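Nucleoside kinase (Methanococcus jannaschii, PDB 2C4E) catalyses the ATP-dependent phosphorylation of a broad range of nucleosides to nucleoside monophosphates, acting best on inosine, guanosine and cytidine with magnesium or manganese as cofactor. Local coordinates at residues A[127-132]-A[145-150]; A[188-193]-A[199-204]; A[275-280]-A[286-291]. One frame throughout, in Å; residues are numbered along the deposited sequence.

Contact 1: A[127-132]-A[145-150]; sequences PNFNTE and LKCAKK
The loop at 127-129 passes beside one flank of the helix at 145-150 without backbone pairing, N128 and K150 coming nearest at 7.4 Å between their CA atoms and P127 and C147 lying 8.3 Å apart, again CA to CA. Side chains bridge this gap, and K150 does most of the work. With CG anti to the backbone N (chi1 -164°) its chain leaves the helix toward the loop, runs extended as far as CE and bends at the last torsion (chi4 67°). Its CD and CE pass close by P127 O, CE at 3.5 Å, and the chain crosses the N128 side chain at about a right angle, CE approaching N128 ND2 to 3.3 Å. The bend brings the ammonium beside the amide nitrogen: K150 NZ and N128 ND2 are 3.4 Å apart, but both are donors. A water reconciles them, accepting from K150 NZ at 2.7 Å and from N128 ND2 at 3.1 Å. Farther in, C147 SG meets F129 CZ at 4.2 Å, a Cys sulfur-aromatic contact in which the sulfur sits at the ring edge, 79° off the ring normal. Strands 7-11 and 58-62 supply further packing around F129, through T9 and L62, while V11 and I136 touch C147. This joins the entrance of strand 131-136 to helix 141-151 within a beta-alpha-beta unit of the ribokinase fold, away from the annotated sites. Chemically the contact is divided: a buried sulfur-aromatic pair inside, and outside a lysine whose carbon chain covers P127 O, which has no polar partner in the model, while its charge is probably eased by the shared water.

Contact 2: A[188-193]-A[199-204]; sequences HEFERA and FEIDDY
The F190 ring meets that of Y204 obliquely, the planes 35° apart and the centroids separated by 5.4 Å. The closest atoms are F190 CE1 and Y204 CE1, at 3.5 Å. F190 is placed there by its first torsion: CG lies anti to the backbone N (chi1 173°), which carries the ring off helix 187-197 toward the start of helix 201-205. On the same ring, CZ meets I201 CG1 at 4.0 Å, the two side chains crossing at about a right angle. The Y204 ring continues past F190 to A193, where its OH lies 3.6 Å from A193 CB. That hydroxyl is hydrogen-bonded to S194 OG, one residue beyond A193, so the ring is held at its polar end as well as by its carbons. F199 CD1 stands 3.7 Å above the Y204 ring, over its centre. At the start of the second helix, E200 N, at the N-cap position, donates to the anti lone pair of D203 OD2 (2.9 Å, N-H...O angle 165°), the half of a capping box that runs from side chain to N-cap nitrogen. M185 and L211, from strands 182-186 and 210-214 of the large sheet, close around the aromatic pair, and the F190 side chain is about 7 Å from those of the ATP-binding residues N186 and K215. The chemistry is thus almost wholly apolar between the two helices, with the buried Y204 hydroxyl satisfied by S194 OG; ring packing, rather than polar pairing, probably keeps helix 201-205 against helix 187-197 beside the nucleotide site.

Contact 3: A[275-280]-A[286-291]; sequences SFVVEA and NLPTWD
F276 and P288 form a CH-pi contact where, in the ribokinase fold, the chain leaves helix 263-277 through a type I beta turn (V277 to A280) and comes back toward helix 290-299. P288 CB sits over one face of the F276 ring, 3.8 Å from its centroid and 23° off the normal, displaced toward the rim so that its nearest ring atom is F276 CD1. R296 adds a cation-pi interaction with this ring. With an alanine in place of F276, P288 would probably lose the aromatic face under its CB and R296 its pi partner, opening a gap between the helix end and the returning loop.

Aliphatic packing continues the contact. The V277 and L287 side chains run alongside each other in the same direction, and V277 CG2 presses on L287 CD2 at 3.3 Å, tighter than usual for two carbons. The CG2 branch stands anti to the carbonyl carbon of V277 (chi1 179° for CG1), which turns it to the leucine. L287 also touches V50 and K54 of helix 44-54, and its side chain is about 6 Å from that of N47, a substrate-binding residue, which places this packing close to the substrate site. At the turn, A280 CB rests 3.9 Å from N286 CB.

Within the turn, E279 OE2 forms a salt bridge with R296 and also accepts from the backbone N of G237, so its carboxylate is anchored outside the two segments. Between the segments, the backbones are joined through a water that lies 2.8 Å from V277 O, to which it probably donates, and accepts from N286 N at 3.1 Å.

In the fold
From the N terminus, the three contacts follow in series, none nesting in or crossing another. Contact 1 closes the short loop through strand 131-136 into helix 141-151, within a beta-alpha-beta unit of the large sheet. The chain then adds strands 156-159 and 182-186 before contact 2 folds helix 201-205 back on helix 187-197, ahead of strand 210-214. Contact 3 comes last, closing the loop between helices 263-277 and 290-299. Contacts 1 and 3 lie on opposite sides of the chain's centre, with centres about 29 Å apart; contact 2 is about 24 Å from contact 1 and about 30 Å from contact 3, centre to centre. Contact 1 thus joins a strand entrance to its helix, contact 2 two successive helices near ATP-binding residues, and contact 3 the last two helices near substrate-binding ones.

Contact 1: A[127-132]-A[145-150]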
loop_
_atom_site.group_PDB
_atom_site.type_symbol
_atom_site.label_atom_id
_atom_site.label_comp_id
_atom_site.label_asym_id
_atom_site.label_seq_id
_atom_site.Cartn_x
_atom_site.Cartn_y
_atom_site.Cartn_z
ATOM N N PRO A 127 28.721 -10.064 -9.922
ATOM C CA PRO A 127 29.509 -11.126 -10.544
ATOM C C PRO A 127 30.157 -10.602 -11.804
ATOM O O PRO A 127 29.848 -9.487 -12.221
ATOM C CB PRO A 127 28.451 -12.175 -10.886
ATOM C CG PRO A 127 27.248 -11.393 -11.173
ATOM C CD PRO A 127 27.293 -10.189 -10.254
ATOM N N ASN A 128 31.057 -11.384 -12.400
ATOM C CA ASN A 128 31.459 -11.121 -13.765
ATOM C C ASN A 128 30.234 -11.331 -14.665
ATOM O O ASN A 128 29.395 -12.205 -14.420
ATOM C CB ASN A 128 32.627 -12.011 -14.199
ATOM C CG ASN A 128 33.924 -11.666 -13.475
ATOM O OD1 ASN A 128 34.470 -12.484 -12.727
ATOM N ND2 ASN A 128 34.417 -10.443 -13.685
ATOM N N PHE A 129 30.117 -10.483 -15.671
ATOM C CA PHE A 129 29.062 -10.564 -16.647
ATOM C C PHE A 129 29.673 -11.045 -17.941
ATOM O O PHE A 129 30.761 -10.603 -18.321
ATOM C CB PHE A 129 28.457 -9.170 -16.856
ATOM C CG PHE A 129 27.870 -8.565 -15.605
ATOM C CD1 PHE A 129 26.675 -9.027 -15.111
ATOM C CD2 PHE A 129 28.518 -7.549 -14.928
ATOM C CE1 PHE A 129 26.123 -8.473 -13.970
ATOM C CE2 PHE A 129 27.954 -7.011 -13.781
ATOM C CZ PHE A 129 26.756 -7.475 -13.329
ATOM N N ASN A 130 28.985 -11.954 -18.621
ATOM C CA ASN A 130 29.457 -12.464 -19.891
ATOM C C ASN A 130 28.588 -12.020 -21.049
ATOM O O ASN A 130 28.672 -12.582 -22.145
ATOM C CB ASN A 130 29.519 -14.003 -19.842
ATOM C CG ASN A 130 30.486 -14.510 -18.794
ATOM O OD1 ASN A 130 30.210 -15.510 -18.103
ATOM N ND2 ASN A 130 31.637 -13.846 -18.672
ATOM N N THR A 131 27.774 -11.000 -20.811
ATOM C CA THR A 131 26.839 -10.493 -21.802
ATOM C C THR A 131 27.414 -9.345 -22.634
ATOM O O THR A 131 28.376 -8.704 -22.248
ATOM C CB THR A 131 25.566 -10.007 -21.087
ATOM O OG1 THR A 131 25.926 -9.222 -19.936
ATOM C CG2 THR A 131 24.786 -11.194 -20.539
ATOM N N GLU A 132 26.807 -9.086 -23.786
ATOM C CA GLU A 132 27.246 -7.980 -24.633
ATOM C C GLU A 132 26.985 -6.627 -23.992
ATOM O O GLU A 132 27.776 -5.720 -24.168
ATOM C CB GLU A 132 26.571 -8.034 -25.994
ATOM C CG GLU A 132 27.274 -9.027 -26.904
ATOM C CD GLU A 132 26.581 -9.281 -28.212
ATOM O OE1 GLU A 132 25.788 -8.426 -28.661
ATOM O OE2 GLU A 132 26.877 -10.347 -28.800
ATOM N N LEU A 145 27.014 1.436 -9.280
ATOM C CA LEU A 145 28.357 1.904 -9.636
ATOM C C LEU A 145 29.346 0.742 -9.657
ATOM O O LEU A 145 30.188 0.651 -10.562
ATOM C CB LEU A 145 28.831 2.998 -8.676
ATOM C CG LEU A 145 30.240 3.553 -8.904
ATOM C CD1 LEU A 145 30.415 4.116 -10.324
ATOM C CD2 LEU A 145 30.558 4.616 -7.876
ATOM N N LYS A 146 29.268 -0.167 -8.688
ATOM C CA LYS A 146 30.142 -1.338 -8.723
ATOM C C LYS A 146 29.954 -2.101 -10.022
ATOM O O LYS A 146 30.920 -2.543 -10.618
ATOM C CB LYS A 146 29.877 -2.305 -7.565
ATOM C CG LYS A 146 30.243 -1.788 -6.193
ATOM C CD LYS A 146 29.878 -2.834 -5.151
ATOM C CE LYS A 146 30.430 -2.493 -3.784
ATOM N NZ LYS A 146 29.784 -3.307 -2.710
ATOM N N CYS A 147 28.702 -2.244 -10.461
ATOM C CA CYS A 147 28.401 -2.957 -11.701
ATOM C C CYS A 147 29.030 -2.262 -12.899
ATOM O O CYS A 147 29.672 -2.932 -13.725
ATOM C CB CYS A 147 26.896 -3.092 -11.920
ATOM S SG CYS A 147 26.108 -4.243 -10.779
ATOM N N ALA A 148 28.882 -0.939 -12.964
ATOM C CA ALA A 148 29.424 -0.149 -14.073
ATOM C C ALA A 148 30.931 -0.267 -14.101
ATOM O O ALA A 148 31.505 -0.482 -15.146
ATOM C CB ALA A 148 29.028 1.304 -13.951
ATOM N N LYS A 149 31.566 -0.135 -12.934
ATOM C CA LYS A 149 33.029 -0.145 -12.874
ATOM C C LYS A 149 33.601 -1.529 -13.171
ATOM O O LYS A 149 34.655 -1.635 -13.788
ATOM C CB LYS A 149 33.524 0.420 -11.528
ATOM C CG LYS A 149 33.305 1.925 -11.433
ATOM C CD LYS A 149 33.699 2.550 -10.101
ATOM C CE LYS A 149 35.191 2.764 -9.979
ATOM N NZ LYS A 149 35.505 3.699 -8.862
ATOM N N LYS A 150 32.900 -2.596 -12.793
ATOM C CA LYS A 150 33.337 -3.951 -13.129
ATOM C C LYS A 150 33.147 -4.311 -14.604
ATOM O O LYS A 150 34.008 -4.973 -15.215
ATOM C CB LYS A 150 32.595 -4.972 -12.265
ATOM C CG LYS A 150 33.239 -6.366 -12.250
ATOM C CD LYS A 150 32.498 -7.281 -11.293
ATOM C CE LYS A 150 33.091 -8.672 -11.278
ATOM N NZ LYS A 150 34.457 -8.709 -10.704
HETATM O O HOH W 1 36.410 -8.307 -12.563
#

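Contact 2: A[188-193]-A[199-204]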
loop_
_atom_site.group_PDB
_atom_site.type_symbol
_atom_site.label_atom_id
_atom_site.label_comp_id
_atom_site.label_asym_id
_atom_site.label_seq_id
_atom_site.Cartn_x
_atom_site.Cartn_y
_atom_site.Cartn_z
ATOM N N HIS A 188 14.040 16.148 -18.288
ATOM C CA HIS A 188 14.095 16.843 -17.003
ATOM C C HIS A 188 15.328 16.416 -16.213
ATOM O O HIS A 188 15.998 17.232 -15.580
ATOM C CB HIS A 188 12.826 16.569 -16.190
ATOM C CG HIS A 188 11.605 17.250 -16.724
ATOM N ND1 HIS A 188 11.664 18.313 -17.601
ATOM C CD2 HIS A 188 10.289 17.022 -16.501
ATOM C CE1 HIS A 188 10.439 18.715 -17.888
ATOM N NE2 HIS A 188 9.586 17.948 -17.234
ATOM N N GLU A 189 15.630 15.129 -16.278
ATOM C CA GLU A 189 16.721 14.551 -15.540
ATOM C C GLU A 189 18.030 14.984 -16.219
ATOM O O GLU A 189 18.985 15.325 -15.552
ATOM C CB GLU A 189 16.465 13.027 -15.433
ATOM C CG GLU A 189 14.937 12.762 -15.393
ATOM C CD GLU A 189 14.479 11.627 -14.513
ATOM O OE1 GLU A 189 14.703 10.450 -14.893
ATOM O OE2 GLU A 189 13.819 11.931 -13.489
ATOM N N PHE A 190 18.022 15.070 -17.544
ATOM C CA PHE A 190 19.184 15.531 -18.296
ATOM C C PHE A 190 19.516 17.000 -17.899
ATOM O O PHE A 190 20.687 17.342 -17.669
ATOM C CB PHE A 190 18.905 15.432 -19.797
ATOM C CG PHE A 190 19.981 16.050 -20.652
ATOM C CD1 PHE A 190 21.216 15.434 -20.757
ATOM C CD2 PHE A 190 19.757 17.242 -21.333
ATOM C CE1 PHE A 190 22.219 15.995 -21.544
ATOM C CE2 PHE A 190 20.759 17.811 -22.111
ATOM C CZ PHE A 190 21.992 17.168 -22.216
ATOM N N GLU A 191 18.498 17.850 -17.799
ATOM C CA GLU A 191 18.739 19.243 -17.456
ATOM C C GLU A 191 19.312 19.274 -16.035
ATOM O O GLU A 191 20.215 20.051 -15.752
ATOM C CB GLU A 191 17.476 20.141 -17.664
ATOM C CG GLU A 191 17.087 20.264 -19.156
ATOM C CD GLU A 191 15.843 21.131 -19.473
ATOM O OE1 GLU A 191 15.079 21.535 -18.567
ATOM O OE2 GLU A 191 15.607 21.425 -20.677
ATOM N N ARG A 192 18.818 18.404 -15.154
ATOM C CA ARG A 192 19.235 18.441 -13.750
ATOM C C ARG A 192 20.667 17.957 -13.614
ATOM O O ARG A 192 21.469 18.552 -12.885
ATOM C CB ARG A 192 18.302 17.593 -12.885
ATOM C CG ARG A 192 18.839 17.247 -11.494
ATOM C CD ARG A 192 17.770 17.193 -10.412
ATOM N NE ARG A 192 18.345 16.947 -9.091
ATOM C CZ ARG A 192 17.649 16.872 -7.960
ATOM N NH1 ARG A 192 16.329 17.027 -7.960
ATOM N NH2 ARG A 192 18.279 16.639 -6.815
ATOM N N ALA A 193 20.967 16.877 -14.329
ATOM C CA ALA A 193 22.293 16.282 -14.347
ATOM C C ALA A 193 23.292 17.268 -14.936
ATOM O O ALA A 193 24.398 17.400 -14.417
ATOM C CB ALA A 193 22.306 14.988 -15.143
ATOM N N PHE A 199 27.841 20.325 -17.258
ATOM C CA PHE A 199 28.098 19.667 -18.538
ATOM C C PHE A 199 27.223 20.216 -19.644
ATOM O O PHE A 199 26.027 20.435 -19.455
ATOM C CB PHE A 199 27.806 18.171 -18.423
ATOM C CG PHE A 199 28.986 17.330 -18.011
ATOM C CD1 PHE A 199 28.986 15.968 -18.282
ATOM C CD2 PHE A 199 30.071 17.869 -17.330
ATOM C CE1 PHE A 199 30.038 15.168 -17.895
ATOM C CE2 PHE A 199 31.140 17.046 -16.953
ATOM C CZ PHE A 199 31.114 15.709 -17.248
ATOM N N GLU A 200 27.834 20.417 -20.804
ATOM C CA GLU A 200 27.125 20.532 -22.063
ATOM C C GLU A 200 27.225 19.160 -22.744
ATOM O O GLU A 200 27.903 18.249 -22.246
ATOM C CB GLU A 200 27.753 21.621 -22.941
ATOM C CG GLU A 200 27.629 23.032 -22.380
ATOM C CD GLU A 200 28.557 24.021 -23.075
ATOM O OE1 GLU A 200 29.792 23.900 -22.904
ATOM O OE2 GLU A 200 28.062 24.916 -23.798
ATOM N N ILE A 201 26.533 19.014 -23.867
ATOM C CA ILE A 201 26.481 17.748 -24.584
ATOM C C ILE A 201 27.882 17.214 -24.875
ATOM O O ILE A 201 28.143 16.027 -24.693
ATOM C CB ILE A 201 25.628 17.907 -25.871
ATOM C CG1 ILE A 201 24.141 17.906 -25.478
ATOM C CG2 ILE A 201 25.903 16.768 -26.871
ATOM C CD1 ILE A 201 23.239 18.650 -26.418
ATOM N N ASP A 202 28.788 18.090 -25.293
ATOM C CA ASP A 202 30.129 17.661 -25.688
ATOM C C ASP A 202 30.908 17.088 -24.503
ATOM O O ASP A 202 31.748 16.196 -24.687
ATOM C CB ASP A 202 30.906 18.811 -26.342
ATOM C CG ASP A 202 30.480 19.065 -27.782
ATOM O OD1 ASP A 202 31.069 19.952 -28.422
ATOM O OD2 ASP A 202 29.573 18.438 -28.363
ATOM N N ASP A 203 30.639 17.599 -23.298
ATOM C CA ASP A 203 31.226 17.018 -22.086
ATOM C C ASP A 203 30.777 15.584 -21.827
ATOM O O ASP A 203 31.582 14.765 -21.411
ATOM C CB ASP A 203 30.936 17.870 -20.859
ATOM C CG ASP A 203 31.465 19.277 -21.002
ATOM O OD1 ASP A 203 32.704 19.457 -20.986
ATOM O OD2 ASP A 203 30.723 20.268 -21.157
ATOM N N TYR A 204 29.493 15.287 -22.023
ATOM C CA TYR A 204 29.044 13.899 -21.950
ATOM C C TYR A 204 29.760 13.057 -22.972
ATOM O O TYR A 204 30.157 11.923 -22.680
ATOM C CB TYR A 204 27.554 13.773 -22.206
ATOM C CG TYR A 204 26.708 14.316 -21.103
ATOM C CD1 TYR A 204 26.176 15.599 -21.184
ATOM C CD2 TYR A 204 26.409 13.552 -19.986
ATOM C CE1 TYR A 204 25.385 16.110 -20.176
ATOM C CE2 TYR A 204 25.613 14.045 -18.976
ATOM C CZ TYR A 204 25.101 15.333 -19.072
ATOM O OH TYR A 204 24.292 15.834 -18.075
#

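Contact 3: A[275-280]-A[286-291]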
loop_
_atom_site.group_PDB
_atom_site.type_symbol
_atom_site.label_atom_id
_atom_site.label_comp_id
_atom_site.label_asym_id
_atom_site.label_seq_id
_atom_site.Cartn_x
_atom_site.Cartn_y
_atom_site.Cartn_z
ATOM N N SER A 275 5.480 2.705 -28.028
ATOM C CA SER A 275 4.133 2.991 -28.513
ATOM C C SER A 275 3.154 1.852 -28.221
ATOM O O SER A 275 1.950 2.087 -28.153
ATOM C CB SER A 275 4.150 3.314 -30.014
ATOM O OG SER A 275 4.287 2.147 -30.812
ATOM N N PHE A 276 3.659 0.625 -28.058
ATOM C CA PHE A 276 2.810 -0.513 -27.689
ATOM C C PHE A 276 2.501 -0.558 -26.197
ATOM O O PHE A 276 1.377 -0.863 -25.790
ATOM C CB PHE A 276 3.467 -1.839 -28.070
ATOM C CG PHE A 276 3.314 -2.199 -29.502
ATOM C CD1 PHE A 276 4.342 -1.957 -30.405
ATOM C CD2 PHE A 276 2.153 -2.794 -29.959
ATOM C CE1 PHE A 276 4.194 -2.289 -31.737
ATOM C CE2 PHE A 276 2.008 -3.127 -31.287
ATOM C CZ PHE A 276 3.035 -2.876 -32.177
ATOM N N VAL A 277 3.515 -0.298 -25.380
ATOM C CA VAL A 277 3.387 -0.519 -23.941
ATOM C C VAL A 277 2.399 0.456 -23.319
ATOM O O VAL A 277 1.642 0.094 -22.420
ATOM C CB VAL A 277 4.766 -0.459 -23.237
ATOM C CG1 VAL A 277 4.621 -0.661 -21.738
ATOM C CG2 VAL A 277 5.640 -1.523 -23.803
ATOM N N VAL A 278 2.376 1.684 -23.822
ATOM C CA VAL A 278 1.429 2.688 -23.338
ATOM C C VAL A 278 -0.048 2.376 -23.616
ATOM O O VAL A 278 -0.922 3.080 -23.114
ATOM C CB VAL A 278 1.744 4.105 -23.887
ATOM C CG1 VAL A 278 3.090 4.575 -23.399
ATOM C CG2 VAL A 278 1.685 4.143 -25.416
ATOM N N GLU A 279 -0.333 1.334 -24.394
ATOM C CA GLU A 279 -1.713 1.000 -24.760
ATOM C C GLU A 279 -2.463 0.180 -23.706
ATOM O O GLU A 279 -3.664 -0.064 -23.857
ATOM C CB GLU A 279 -1.753 0.253 -26.096
ATOM C CG GLU A 279 -1.125 1.024 -27.241
ATOM C CD GLU A 279 -1.228 0.312 -28.575
ATOM O OE1 GLU A 279 -1.666 -0.861 -28.620
ATOM O OE2 GLU A 279 -0.880 0.942 -29.590
ATOM N N ALA A 280 -1.767 -0.250 -22.653
ATOM C CA ALA A 280 -2.389 -1.034 -21.580
ATOM C C ALA A 280 -1.785 -0.730 -20.218
ATOM O O ALA A 280 -0.674 -0.197 -20.118
ATOM C CB ALA A 280 -2.267 -2.518 -21.875
ATOM N N ASN A 286 1.584 -5.175 -22.360
ATOM C CA ASN A 286 1.459 -5.094 -23.819
ATOM C C ASN A 286 2.808 -4.948 -24.506
ATOM O O ASN A 286 2.936 -4.211 -25.486
ATOM C CB ASN A 286 0.526 -3.934 -24.225
ATOM C CG ASN A 286 -0.079 -4.116 -25.617
ATOM O OD1 ASN A 286 -0.088 -3.183 -26.439
ATOM N ND2 ASN A 286 -0.594 -5.309 -25.887
ATOM N N LEU A 287 3.805 -5.674 -24.003
ATOM C CA LEU A 287 5.128 -5.657 -24.618
ATOM C C LEU A 287 5.062 -6.385 -25.957
ATOM O O LEU A 287 4.542 -7.503 -26.040
ATOM C CB LEU A 287 6.177 -6.281 -23.691
ATOM C CG LEU A 287 6.596 -5.389 -22.521
ATOM C CD1 LEU A 287 7.374 -6.193 -21.498
ATOM C CD2 LEU A 287 7.417 -4.192 -22.961
ATOM N N PRO A 288 5.536 -5.740 -27.024
ATOM C CA PRO A 288 5.416 -6.314 -28.364
ATOM C C PRO A 288 6.547 -7.273 -28.756
ATOM O O PRO A 288 7.635 -7.260 -28.170
ATOM C CB PRO A 288 5.463 -5.075 -29.250
ATOM C CG PRO A 288 6.426 -4.179 -28.532
ATOM C CD PRO A 288 6.178 -4.410 -27.054
ATOM N N THR A 289 6.275 -8.075 -29.779
ATOM C CA THR A 289 7.296 -8.872 -30.439
ATOM C C THR A 289 8.064 -8.017 -31.430
ATOM O O THR A 289 7.618 -6.938 -31.812
ATOM C CB THR A 289 6.680 -10.028 -31.218
ATOM O OG1 THR A 289 5.795 -9.519 -32.231
ATOM C CG2 THR A 289 5.811 -10.908 -30.330
ATOM N N TRP A 290 9.195 -8.547 -31.876
ATOM C CA TRP A 290 10.051 -7.877 -32.837
ATOM C C TRP A 290 9.313 -7.587 -34.146
ATOM O O TRP A 290 9.319 -6.464 -34.641
ATOM C CB TRP A 290 11.290 -8.728 -33.127
ATOM C CG TRP A 290 12.173 -8.046 -34.098
ATOM C CD1 TRP A 290 12.278 -8.301 -35.434
ATOM C CD2 TRP A 290 13.037 -6.944 -33.829
ATOM N NE1 TRP A 290 13.179 -7.436 -36.008
ATOM C CE2 TRP A 290 13.658 -6.591 -35.041
ATOM C CE3 TRP A 290 13.382 -6.238 -32.670
ATOM C CZ2 TRP A 290 14.578 -5.550 -35.134
ATOM C CZ3 TRP A 290 14.296 -5.202 -32.764
ATOM C CH2 TRP A 290 14.887 -4.872 -33.980
ATOM N N ASP A 291 8.675 -8.601 -34.706
ATOM C CA ASP A 291 7.994 -8.408 -35.984
ATOM C C ASP A 291 6.870 -7.387 -35.861
ATOM O O ASP A 291 6.646 -6.617 -36.786
ATOM C CB ASP A 291 7.479 -9.729 -36.558
ATOM C CG ASP A 291 8.597 -10.626 -37.065
ATOM O OD1 ASP A 291 9.774 -10.177 -37.170
ATOM O OD2 ASP A 291 8.383 -11.811 -37.384
HETATM O O HOH W 2 1.473 -2.352 -21.170
#